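Local coordinates for protein probable tagatose 6-phosphate kinase (Sinorhizobium meliloti, PDB 3TXV) that may phosphorylate tagatose 6-phosphate in carbohydrate metabolism, and belongs to a family related to GatZ/KbaZ subunits of tagatose-1,6-bisphosphate aldolase, at residues A[394-398]-A[410-414]; A[57-61]-A[112-116]; A[223-228]-A[259-265]; A[156-160]-A[216-222]. All coordinates share one frame; numbering follows the deposited sequence.

Contact 1 (A[394-398]-A[410-414]); sequences SYARV and LALAA
Ser394 and Val398 meet Leu410 where the start of the short helix 395-399 lies against helix 407-424. The tight part is apolar. The CD2 branch of Leu410 reaches Ser394 CB at 3.7 Å and Val398 CG2 at 4.0 Å, and the Val398 and Leu410 side chains run across each other at roughly a right angle. All three residues are buried, and Ile387 of helix 384-390 touches both Val398 and Leu410, so a third helix borders the apolar part. Ser394 CB points at the second helix, and with chi1 at -64° OG lies opposite the carbonyl carbon, where it rests 3.7 Å from Ala413 CB; this approach is van der Waals in kind.

The more open side is carried by Arg397, which is partly exposed to solvent. Its chain is extended as far as CD, then bends at chi3 (-78°), swinging the guanidinium over to the helix. NH1 donates to Ala413 O at 2.8 Å with an N-H...O angle of 165°. The oxygen lies close to the guanidinium plane, but the donor stands above the carbonyl plane, well away from the line of the C=O bond. NH2 makes a further weak hydrogen bond to Gly393 O, and Glu402 and Val403 also touch this side chain. The total interface is small, 185 Å². Its chemistry is therefore divided: aliphatic packing joins the helices on one side, while on the other a cationic group is bonded directly to a backbone carbonyl, so the polar link is made to the main chain of the helix.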
loop_
_atom_site.group_PDB
_atom_site.type_symbol
_atom_site.label_atom_id
_atom_site.label_comp_id
_atom_site.label_asym_id
_atom_site.label_seq_id
_atom_site.Cartn_x
_atom_site.Cartn_y
_atom_site.Cartn_z
ATOM N N SER A 394 -16.585 -14.622 -6.343
ATOM C CA SER A 394 -16.567 -14.596 -7.792
ATOM C C SER A 394 -17.728 -15.307 -8.472
ATOM O O SER A 394 -17.824 -15.300 -9.715
ATOM C CB SER A 394 -15.263 -15.141 -8.281
ATOM O OG SER A 394 -14.259 -14.270 -7.824
ATOM N N TYR A 395 -18.609 -15.916 -7.672
ATOM C CA TYR A 395 -19.736 -16.703 -8.204
ATOM C C TYR A 395 -20.679 -15.914 -9.107
ATOM O O TYR A 395 -20.764 -16.207 -10.278
ATOM C CB TYR A 395 -20.514 -17.421 -7.086
ATOM C CG TYR A 395 -21.547 -18.360 -7.627
ATOM C CD1 TYR A 395 -21.169 -19.547 -8.273
ATOM C CD2 TYR A 395 -22.889 -18.052 -7.530
ATOM C CE1 TYR A 395 -22.117 -20.390 -8.786
ATOM C CE2 TYR A 395 -23.845 -18.880 -8.049
ATOM C CZ TYR A 395 -23.462 -20.041 -8.669
ATOM O OH TYR A 395 -24.441 -20.856 -9.170
ATOM N N ALA A 396 -21.353 -14.905 -8.568
ATOM C CA ALA A 396 -22.218 -14.026 -9.360
ATOM C C ALA A 396 -21.527 -13.559 -10.654
ATOM O O ALA A 396 -22.122 -13.612 -11.747
ATOM C CB ALA A 396 -22.693 -12.836 -8.532
ATOM N N ARG A 397 -20.273 -13.124 -10.541
ATOM C CA ARG A 397 -19.541 -12.700 -11.718
ATOM C C ARG A 397 -19.257 -13.831 -12.713
ATOM O O ARG A 397 -19.323 -13.608 -13.931
ATOM C CB ARG A 397 -18.267 -11.953 -11.345
ATOM C CG ARG A 397 -18.502 -10.483 -11.089
ATOM C CD ARG A 397 -17.217 -9.789 -10.685
ATOM N NE ARG A 397 -16.963 -10.094 -9.294
ATOM C CZ ARG A 397 -15.771 -10.254 -8.736
ATOM N NH1 ARG A 397 -14.645 -10.139 -9.450
ATOM N NH2 ARG A 397 -15.722 -10.536 -7.443
ATOM N N VAL A 398 -18.951 -15.028 -12.215
ATOM C CA VAL A 398 -18.826 -16.183 -13.101
ATOM C C VAL A 398 -20.156 -16.538 -13.809
ATOM O O VAL A 398 -20.162 -16.947 -14.975
ATOM C CB VAL A 398 -18.338 -17.413 -12.353
ATOM C CG1 VAL A 398 -18.289 -18.648 -13.300
ATOM C CG2 VAL A 398 -16.990 -17.143 -11.731
ATOM N N LEU A 410 -9.564 -15.925 -11.617
ATOM C CA LEU A 410 -10.236 -15.907 -10.331
ATOM C C LEU A 410 -9.419 -15.169 -9.257
ATOM O O LEU A 410 -9.984 -14.525 -8.348
ATOM C CB LEU A 410 -10.657 -17.311 -9.908
ATOM C CG LEU A 410 -11.777 -17.947 -10.754
ATOM C CD1 LEU A 410 -11.833 -19.437 -10.536
ATOM C CD2 LEU A 410 -13.155 -17.312 -10.488
ATOM N N ALA A 411 -8.102 -15.204 -9.394
ATOM C CA ALA A 411 -7.247 -14.409 -8.526
ATOM C C ALA A 411 -7.375 -12.905 -8.816
ATOM O O ALA A 411 -7.637 -12.154 -7.912
ATOM C CB ALA A 411 -5.794 -14.891 -8.614
ATOM N N LEU A 412 -7.214 -12.450 -10.064
ATOM C CA LEU A 412 -7.497 -11.027 -10.382
ATOM C C LEU A 412 -8.891 -10.603 -9.931
ATOM O O LEU A 412 -9.092 -9.534 -9.384
ATOM C CB LEU A 412 -7.399 -10.757 -11.870
ATOM C CG LEU A 412 -6.091 -10.543 -12.642
ATOM C CD1 LEU A 412 -4.802 -10.889 -11.851
ATOM C CD2 LEU A 412 -6.159 -11.325 -13.987
ATOM N N ALA A 413 -9.856 -11.476 -10.156
ATOM C CA ALA A 413 -11.249 -11.227 -9.816
ATOM C C ALA A 413 -11.418 -10.904 -8.369
ATOM O O ALA A 413 -12.218 -10.042 -8.050
ATOM C CB ALA A 413 -12.088 -12.430 -10.158
ATOM N N ALA A 414 -10.673 -11.605 -7.507
ATOM C CA ALA A 414 -10.674 -11.319 -6.061
ATOM C C ALA A 414 -10.119 -9.919 -5.806
ATOM O O ALA A 414 -10.818 -9.081 -5.228
ATOM C CB ALA A 414 -9.892 -12.368 -5.284
#

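Contact 2 (A[57-61]-A[112-116])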
loop_
_atom_site.group_PDB
_atom_site.type_symbol
_atom_site.label_atom_id
_atom_site.label_comp_id
_atom_site.label_asym_id
_atom_site.label_seq_id
_atom_site.Cartn_x
_atom_site.Cartn_y
_atom_site.Cartn_z
ATOM N N VAL A 57 11.893 -0.035 -0.796
ATOM C CA VAL A 57 12.768 0.204 -1.941
ATOM C C VAL A 57 13.599 1.468 -1.805
ATOM O O VAL A 57 13.062 2.550 -1.630
ATOM C CB VAL A 57 12.004 0.199 -3.329
ATOM C CG1 VAL A 57 10.882 -0.869 -3.367
ATOM C CG2 VAL A 57 11.493 1.603 -3.757
ATOM N N ASN A 58 14.918 1.324 -1.890
ATOM C CA ASN A 58 15.832 2.458 -1.782
ATOM C C ASN A 58 17.167 2.096 -2.404
ATOM O O ASN A 58 17.353 0.951 -2.786
ATOM C CB ASN A 58 16.003 2.896 -0.318
ATOM C CG ASN A 58 16.410 1.755 0.600
ATOM O OD1 ASN A 58 17.455 1.118 0.415
ATOM N ND2 ASN A 58 15.582 1.495 1.605
ATOM N N GLN A 59 18.092 3.054 -2.485
ATOM C CA GLN A 59 19.383 2.851 -3.152
ATOM C C GLN A 59 20.083 1.587 -2.717
ATOM O O GLN A 59 20.772 0.968 -3.531
ATOM C CB GLN A 59 20.329 4.041 -2.930
ATOM C CG GLN A 59 20.905 4.158 -1.509
ATOM C CD GLN A 59 19.990 4.931 -0.593
ATOM O OE1 GLN A 59 18.777 4.967 -0.820
ATOM N NE2 GLN A 59 20.562 5.575 0.439
ATOM N N ASP A 60 19.904 1.224 -1.441
ATOM C CA ASP A 60 20.590 0.084 -0.814
ATOM C C ASP A 60 19.888 -1.242 -1.058
ATOM O O ASP A 60 20.409 -2.296 -0.671
ATOM C CB ASP A 60 20.763 0.285 0.697
ATOM C CG ASP A 60 21.836 1.318 1.045
ATOM O OD1 ASP A 60 21.730 1.898 2.161
ATOM O OD2 ASP A 60 22.767 1.548 0.220
ATOM N N GLY A 61 18.714 -1.177 -1.688
ATOM C CA GLY A 61 17.927 -2.354 -2.050
ATOM C C GLY A 61 16.664 -2.521 -1.217
ATOM O O GLY A 61 15.720 -3.222 -1.622
ATOM N N LYS A 112 21.369 9.595 4.051
ATOM C CA LYS A 112 20.849 8.491 3.255
ATOM C C LYS A 112 19.439 8.819 2.812
ATOM O O LYS A 112 19.024 8.457 1.722
ATOM C CB LYS A 112 20.876 7.190 4.061
ATOM C CG LYS A 112 22.164 6.948 4.835
ATOM C CD LYS A 112 22.745 5.540 4.591
ATOM C CE LYS A 112 23.067 5.302 3.110
ATOM N NZ LYS A 112 23.975 4.167 2.913
ATOM N N ALA A 113 18.697 9.519 3.648
ATOM C CA ALA A 113 17.430 10.042 3.211
ATOM C C ALA A 113 17.703 10.828 1.923
ATOM O O ALA A 113 16.943 10.745 0.967
ATOM C CB ALA A 113 16.824 10.934 4.283
ATOM N N GLU A 114 18.833 11.528 1.888
ATOM C CA GLU A 114 19.175 12.407 0.780
ATOM C C GLU A 114 19.545 11.676 -0.492
ATOM O O GLU A 114 19.030 12.019 -1.548
ATOM C CB GLU A 114 20.260 13.395 1.196
ATOM C CG GLU A 114 19.707 14.542 2.016
ATOM C CD GLU A 114 20.784 15.437 2.597
ATOM O OE1 GLU A 114 20.667 15.809 3.798
ATOM O OE2 GLU A 114 21.737 15.785 1.854
ATOM N N ALA A 115 20.402 10.665 -0.393
ATOM C CA ALA A 115 20.753 9.831 -1.558
ATOM C C ALA A 115 19.518 9.131 -2.116
ATOM O O ALA A 115 19.397 8.907 -3.332
ATOM C CB ALA A 115 21.837 8.809 -1.217
HETATM N N MSE A 116 18.589 8.833 -1.205
HETATM C CA MSE A 116 17.427 8.054 -1.555
HETATM C C MSE A 116 16.418 8.907 -2.302
HETATM O O MSE A 116 15.862 8.475 -3.309
HETATM C CB MSE A 116 16.802 7.459 -0.309
HETATM C CG MSE A 116 15.766 8.372 0.285
HETATM SE SE MSE A 116 13.927 7.888 -0.198
HETATM C CE MSE A 116 14.000 6.267 0.993
#
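The flat carboxamide of Gln59 lies between Ala115 CB, on one side of its plane and 3.9 Å from NE2, and the carboxylate of its own neighbour Asp60 on the other. OE1 comes 3.2 Å from Met116 CB, while NE2 stops 3.5 Å from Lys112 O, an approach that does not amount to a hydrogen bond; Lys112 O already accepts from Met116 N within the helix. These groups dock a type I beta turn, Asn58 to Gly61, against helix 106-121 of the TIM barrel. The turn belongs to the loop that follows strand 48-53.

The bend in the Gln59 chain explains the docking: chi1 at 72° sets CG between the backbone N and the carbonyl carbon, and a second bend follows at chi2, so that the Gln59 side chain crosses those of Met116 and Lys112 at about a right angle. Lys112 folds back at chi2 and chi3, and its NZ meets Asp60 OD1 at 3.3 Å, a salt bridge whose hydrogen bond is weak. The aliphatic CE of the lysine passes 3.7 Å from Gln59 NE2. Trp101, from a loop, touches Gln59, Asp60 and Lys112.

Within the turn, Gly61 N donates to Asn58 O at 2.8 Å. Asn58 OD1 accepts weakly from Asp60 N, the pairing that defines an Asx turn, and also weakly from Gly62 N, while its ND2 is hydrogen-bonded to Cys54 O. At the buried Asn58, the methyl CE of the selenomethionine Met116 lies 4.1 Å from CB.

Contact 3 (A[223-228]-A[259-265]); sequences VVGAVV and GMVFEAH
Val224 O takes the N-H of Val261 at 2.9 Å in a nearly straight bond (168°), the first of four backbone hydrogen bonds that join these two parallel strands. Ala226 receives at its O the N-H of Glu263 and donates weakly to Val261 O; Val228 N closes the series on Glu263 O. The short strand segments cross at -44°.

Two CH-pi contacts follow. Val227 CG1 sits over one face of His265, 3.6 Å from the ring centroid, and Val228 CG2 over one face of Phe262 at 4.0 Å. Simple apolar packing adds Met260 CE, which the bend at chi3 (60°) brings to 3.9 Å from Ala226 CB.

The polar group is a His-carboxylate pair: His265 NE2 donates to Glu263 OE2 at 2.8 Å, on the anti lone pair of that oxygen, and Lys127 and Lys287 form salt bridges with the same carboxylate. A leucine in place of His265 would probably leave Glu263 OE2 without its imidazole mate and remove the weak bond from ND1 to Glu178. His95, Glu178 and His265 face one vacant point, consistent with an empty metal site, though unconfirmed.

Strand 172-176 borders strand 223-227, and strand 283-288 borders strand 261-264, in the eight-stranded TIM barrel. Val227 and Glu263 share the face toward Ile174, while Phe262, on the other face, packs with Val228 against Leu250 of helix 249-252.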
loop_
_atom_site.group_PDB
_atom_site.type_symbol
_atom_site.label_atom_id
_atom_site.label_comp_id
_atom_site.label_asym_id
_atom_site.label_seq_id
_atom_site.Cartn_x
_atom_site.Cartn_y
_atom_site.Cartn_z
ATOM N N VAL A 223 3.094 21.029 -2.893
ATOM C CA VAL A 223 2.668 20.158 -1.811
ATOM C C VAL A 223 1.166 20.057 -1.903
ATOM O O VAL A 223 0.442 21.045 -1.704
ATOM C CB VAL A 223 3.060 20.656 -0.410
ATOM C CG1 VAL A 223 2.313 19.861 0.661
ATOM C CG2 VAL A 223 4.568 20.534 -0.168
ATOM N N VAL A 224 0.683 18.860 -2.214
ATOM C CA VAL A 224 -0.712 18.710 -2.574
ATOM C C VAL A 224 -1.529 18.049 -1.493
ATOM O O VAL A 224 -2.752 17.895 -1.653
ATOM C CB VAL A 224 -0.881 17.984 -3.917
ATOM C CG1 VAL A 224 -0.303 18.821 -5.041
ATOM C CG2 VAL A 224 -0.226 16.645 -3.895
ATOM N N GLY A 225 -0.889 17.682 -0.378
ATOM C CA GLY A 225 -1.634 17.020 0.684
ATOM C C GLY A 225 -0.888 16.670 1.939
ATOM O O GLY A 225 0.344 16.652 1.951
ATOM N N ALA A 226 -1.636 16.383 3.006
ATOM C CA ALA A 226 -1.025 15.923 4.250
ATOM C C ALA A 226 -1.622 14.601 4.756
ATOM O O ALA A 226 -2.804 14.341 4.551
ATOM C CB ALA A 226 -1.126 17.006 5.321
ATOM N N VAL A 227 -0.806 13.783 5.424
ATOM C CA VAL A 227 -1.313 12.572 6.077
ATOM C C VAL A 227 -2.012 12.878 7.411
ATOM O O VAL A 227 -1.439 13.520 8.305
ATOM C CB VAL A 227 -0.210 11.545 6.339
ATOM C CG1 VAL A 227 -0.777 10.141 6.221
ATOM C CG2 VAL A 227 0.909 11.710 5.350
ATOM N N VAL A 228 -3.251 12.431 7.549
ATOM C CA VAL A 228 -4.015 12.749 8.750
ATOM C C VAL A 228 -4.842 11.556 9.153
ATOM O O VAL A 228 -5.203 10.750 8.299
ATOM C CB VAL A 228 -4.910 14.001 8.553
ATOM C CG1 VAL A 228 -4.084 15.153 7.929
ATOM C CG2 VAL A 228 -6.179 13.704 7.718
ATOM N N GLY A 259 -5.383 24.300 -2.470
ATOM C CA GLY A 259 -4.660 23.385 -3.367
ATOM C C GLY A 259 -4.093 22.197 -2.617
ATOM O O GLY A 259 -2.979 21.746 -2.899
HETATM N N MSE A 260 -4.871 21.702 -1.652
HETATM C CA MSE A 260 -4.440 20.643 -0.762
HETATM C C MSE A 260 -5.591 19.759 -0.403
HETATM O O MSE A 260 -6.659 20.242 -0.050
HETATM C CB MSE A 260 -3.853 21.232 0.512
HETATM C CG MSE A 260 -2.379 21.513 0.390
HETATM SE SE MSE A 260 -1.562 21.771 2.121
HETATM C CE MSE A 260 -1.968 20.020 2.915
ATOM N N VAL A 261 -5.366 18.454 -0.475
ATOM C CA VAL A 261 -6.344 17.483 0.014
ATOM C C VAL A 261 -5.720 16.704 1.162
ATOM O O VAL A 261 -4.528 16.839 1.414
ATOM C CB VAL A 261 -6.749 16.517 -1.106
ATOM C CG1 VAL A 261 -7.278 17.291 -2.308
ATOM C CG2 VAL A 261 -5.565 15.680 -1.526
ATOM N N PHE A 262 -6.508 15.875 1.844
ATOM C CA PHE A 262 -5.931 14.879 2.767
ATOM C C PHE A 262 -5.621 13.505 2.152
ATOM O O PHE A 262 -6.453 12.929 1.465
ATOM C CB PHE A 262 -6.814 14.692 3.982
ATOM C CG PHE A 262 -6.890 15.896 4.850
ATOM C CD1 PHE A 262 -5.771 16.699 5.039
ATOM C CD2 PHE A 262 -8.076 16.220 5.511
ATOM C CE1 PHE A 262 -5.839 17.823 5.864
ATOM C CE2 PHE A 262 -8.159 17.327 6.320
ATOM C CZ PHE A 262 -7.042 18.130 6.501
ATOM N N GLU A 263 -4.414 13.004 2.402
ATOM C CA GLU A 263 -4.112 11.595 2.238
ATOM C C GLU A 263 -4.506 10.850 3.488
ATOM O O GLU A 263 -4.187 11.271 4.630
ATOM C CB GLU A 263 -2.632 11.393 2.025
ATOM C CG GLU A 263 -2.244 9.963 1.788
ATOM C CD GLU A 263 -0.938 9.817 1.013
ATOM O OE1 GLU A 263 -0.809 10.399 -0.097
ATOM O OE2 GLU A 263 -0.045 9.091 1.518
ATOM N N ALA A 264 -5.212 9.743 3.283
ATOM C CA ALA A 264 -5.569 8.869 4.404
ATOM C C ALA A 264 -4.969 7.464 4.267
ATOM O O ALA A 264 -5.062 6.827 3.210
ATOM C CB ALA A 264 -7.074 8.833 4.613
ATOM N N HIS A 265 -4.318 7.008 5.332
ATOM C CA HIS A 265 -3.737 5.666 5.344
ATOM C C HIS A 265 -4.676 4.729 6.090
ATOM O O HIS A 265 -5.442 5.168 6.935
ATOM C CB HIS A 265 -2.355 5.664 6.017
ATOM C CG HIS A 265 -1.286 6.389 5.246
ATOM N ND1 HIS A 265 0.063 6.189 5.482
ATOM C CD2 HIS A 265 -1.362 7.297 4.240
ATOM C CE1 HIS A 265 0.765 6.951 4.658
ATOM N NE2 HIS A 265 -0.074 7.639 3.900
#

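Contact 4 (A[156-160]-A[216-222]); sequences AAVAE and AAGAFSR
Segment 156-160 of helix 145-161 faces a weakly bonded helical turn at about 217-220, with CA atoms 5.4 Å apart at Ala157 and Ala216 and 6.5 Å apart at Ala156 and Ala219. Such a close backbone approach depends on small side chains. Ala156 CB meets Ala216 CB and Ala219 CB, each at 4.4 Å, and Ala157 CB lies 4.2 Å from Ala216 CB, which makes a patch of methyl groups. Phe211 of helix 197-214 touches both Ala156 and Ala216.

Beyond the alanines the contact becomes ionic. Glu160 bends at chi2 (-60°), which lays its chain along Ala219 CB and brings the carboxylate to Arg222. The two side chains come from opposite directions, and Glu160 OE1 and Arg222 NH2 form a salt bridge, though NH2 is less surely placed and the exact spacing carries no weight. Gly218 O lies over one face of the guanidinium, offset toward its rim. The same carbonyl accepts from Ser221 OG at 2.7 Å. Glu160 OE2 is also hydrogen-bonded to Tyr173 OH. With an alanine at Glu160, Arg222 would probably lose its charge partner here and Tyr173 OH one of its polar contacts.

The arrangement is one of the outer layer of a TIM barrel: a surrounding helix packs on the short turn that leads into strand 223-227, beside Tyr173 of strand 172-176.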
loop_
_atom_site.group_PDB
_atom_site.type_symbol
_atom_site.label_atom_id
_atom_site.label_comp_id
_atom_site.label_asym_id
_atom_site.label_seq_id
_atom_site.Cartn_x
_atom_site.Cartn_y
_atom_site.Cartn_z
ATOM N N ALA A 156 12.952 18.057 0.240
ATOM C CA ALA A 156 12.309 18.778 -0.822
ATOM C C ALA A 156 13.348 19.414 -1.773
ATOM O O ALA A 156 13.248 19.300 -3.000
ATOM C CB ALA A 156 11.430 19.813 -0.231
ATOM N N ALA A 157 14.356 20.056 -1.194
ATOM C CA ALA A 157 15.318 20.844 -1.945
ATOM C C ALA A 157 16.379 19.995 -2.579
ATOM O O ALA A 157 17.130 20.481 -3.411
ATOM C CB ALA A 157 15.966 21.854 -1.054
ATOM N N VAL A 158 16.474 18.735 -2.180
ATOM C CA VAL A 158 17.428 17.835 -2.805
ATOM C C VAL A 158 16.661 17.230 -3.939
ATOM O O VAL A 158 17.228 16.912 -4.990
ATOM C CB VAL A 158 17.940 16.777 -1.833
ATOM C CG1 VAL A 158 18.799 15.748 -2.548
ATOM C CG2 VAL A 158 18.750 17.445 -0.717
ATOM N N ALA A 159 15.348 17.120 -3.733
ATOM C CA ALA A 159 14.449 16.542 -4.725
ATOM C C ALA A 159 14.501 17.401 -5.955
ATOM O O ALA A 159 14.866 16.916 -7.024
ATOM C CB ALA A 159 13.036 16.450 -4.200
ATOM N N GLU A 160 14.172 18.680 -5.769
ATOM C CA GLU A 160 14.186 19.681 -6.844
ATOM C C GLU A 160 15.512 19.726 -7.591
ATOM O O GLU A 160 15.521 19.784 -8.812
ATOM C CB GLU A 160 13.880 21.086 -6.315
ATOM C CG GLU A 160 12.466 21.296 -5.844
ATOM C CD GLU A 160 11.431 21.064 -6.923
ATOM O OE1 GLU A 160 11.477 21.805 -7.929
ATOM O OE2 GLU A 160 10.562 20.166 -6.758
ATOM N N ALA A 216 13.206 26.370 -0.736
ATOM C CA ALA A 216 12.438 25.318 -1.353
ATOM C C ALA A 216 11.030 25.739 -1.737
ATOM O O ALA A 216 10.218 24.918 -2.052
ATOM C CB ALA A 216 12.423 24.089 -0.535
ATOM N N ALA A 217 10.727 27.012 -1.718
ATOM C CA ALA A 217 9.381 27.537 -1.698
ATOM C C ALA A 217 8.671 27.070 -2.922
ATOM O O ALA A 217 7.474 26.920 -2.896
ATOM C CB ALA A 217 9.400 28.997 -1.678
ATOM N N GLY A 218 9.376 26.994 -4.028
ATOM C CA GLY A 218 8.826 26.447 -5.238
ATOM C C GLY A 218 8.338 25.028 -5.089
ATOM O O GLY A 218 7.312 24.743 -5.623
ATOM N N ALA A 219 9.014 24.142 -4.373
ATOM C CA ALA A 219 8.462 22.823 -4.142
ATOM C C ALA A 219 7.225 22.900 -3.255
ATOM O O ALA A 219 6.247 22.196 -3.504
ATOM C CB ALA A 219 9.505 21.889 -3.556
ATOM N N PHE A 220 7.241 23.772 -2.250
ATOM C CA PHE A 220 6.115 23.832 -1.325
ATOM C C PHE A 220 4.794 24.132 -1.996
ATOM O O PHE A 220 3.749 23.775 -1.469
ATOM C CB PHE A 220 6.329 24.838 -0.201
ATOM C CG PHE A 220 5.199 24.873 0.785
ATOM C CD1 PHE A 220 5.148 23.962 1.839
ATOM C CD2 PHE A 220 4.163 25.796 0.650
ATOM C CE1 PHE A 220 4.080 23.979 2.772
ATOM C CE2 PHE A 220 3.078 25.818 1.569
ATOM C CZ PHE A 220 3.044 24.905 2.631
ATOM N N SER A 221 4.832 24.813 -3.137
ATOM C CA SER A 221 3.607 25.112 -3.871
ATOM C C SER A 221 3.023 23.834 -4.482
ATOM O O SER A 221 1.812 23.763 -4.737
ATOM C CB SER A 221 3.854 26.169 -4.956
ATOM O OG SER A 221 4.878 25.775 -5.856
ATOM N N ARG A 222 3.890 22.844 -4.704
ATOM C CA ARG A 222 3.506 21.549 -5.235
ATOM C C ARG A 222 3.272 20.539 -4.122
ATOM O O ARG A 222 3.258 19.322 -4.376
ATOM C CB ARG A 222 4.583 21.020 -6.180
ATOM C CG ARG A 222 4.647 21.732 -7.520
ATOM C CD ARG A 222 5.647 21.096 -8.458
ATOM N NE ARG A 222 7.023 21.225 -7.969
ATOM C CZ ARG A 222 7.791 22.300 -8.168
ATOM N NH1 ARG A 222 7.329 23.353 -8.859
ATOM N NH2 ARG A 222 9.025 22.332 -7.676
#

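In the fold
Three of the contacts belong to the TIM barrel and its surrounding helices, while contact 1 lies apart, 33 Å from contact 3 and 44 Å from contact 4 between centres. Contact 4 runs directly into contact 3 along the chain, helix 217-220 leading into strand 223-227, with centres 16 Å apart. Contacts 2 and 4 touch by packing where Glu114 O approaches Val158 CG1 at 3.9 Å, linking helices 106-121 and 145-161. Contact 3 alone contains a residue of the possible empty metal site, His265. Contact 2 lies 24 Å from contact 3 between centres, and contact 1 stays about 19 Å from contact 3 at their nearest atoms.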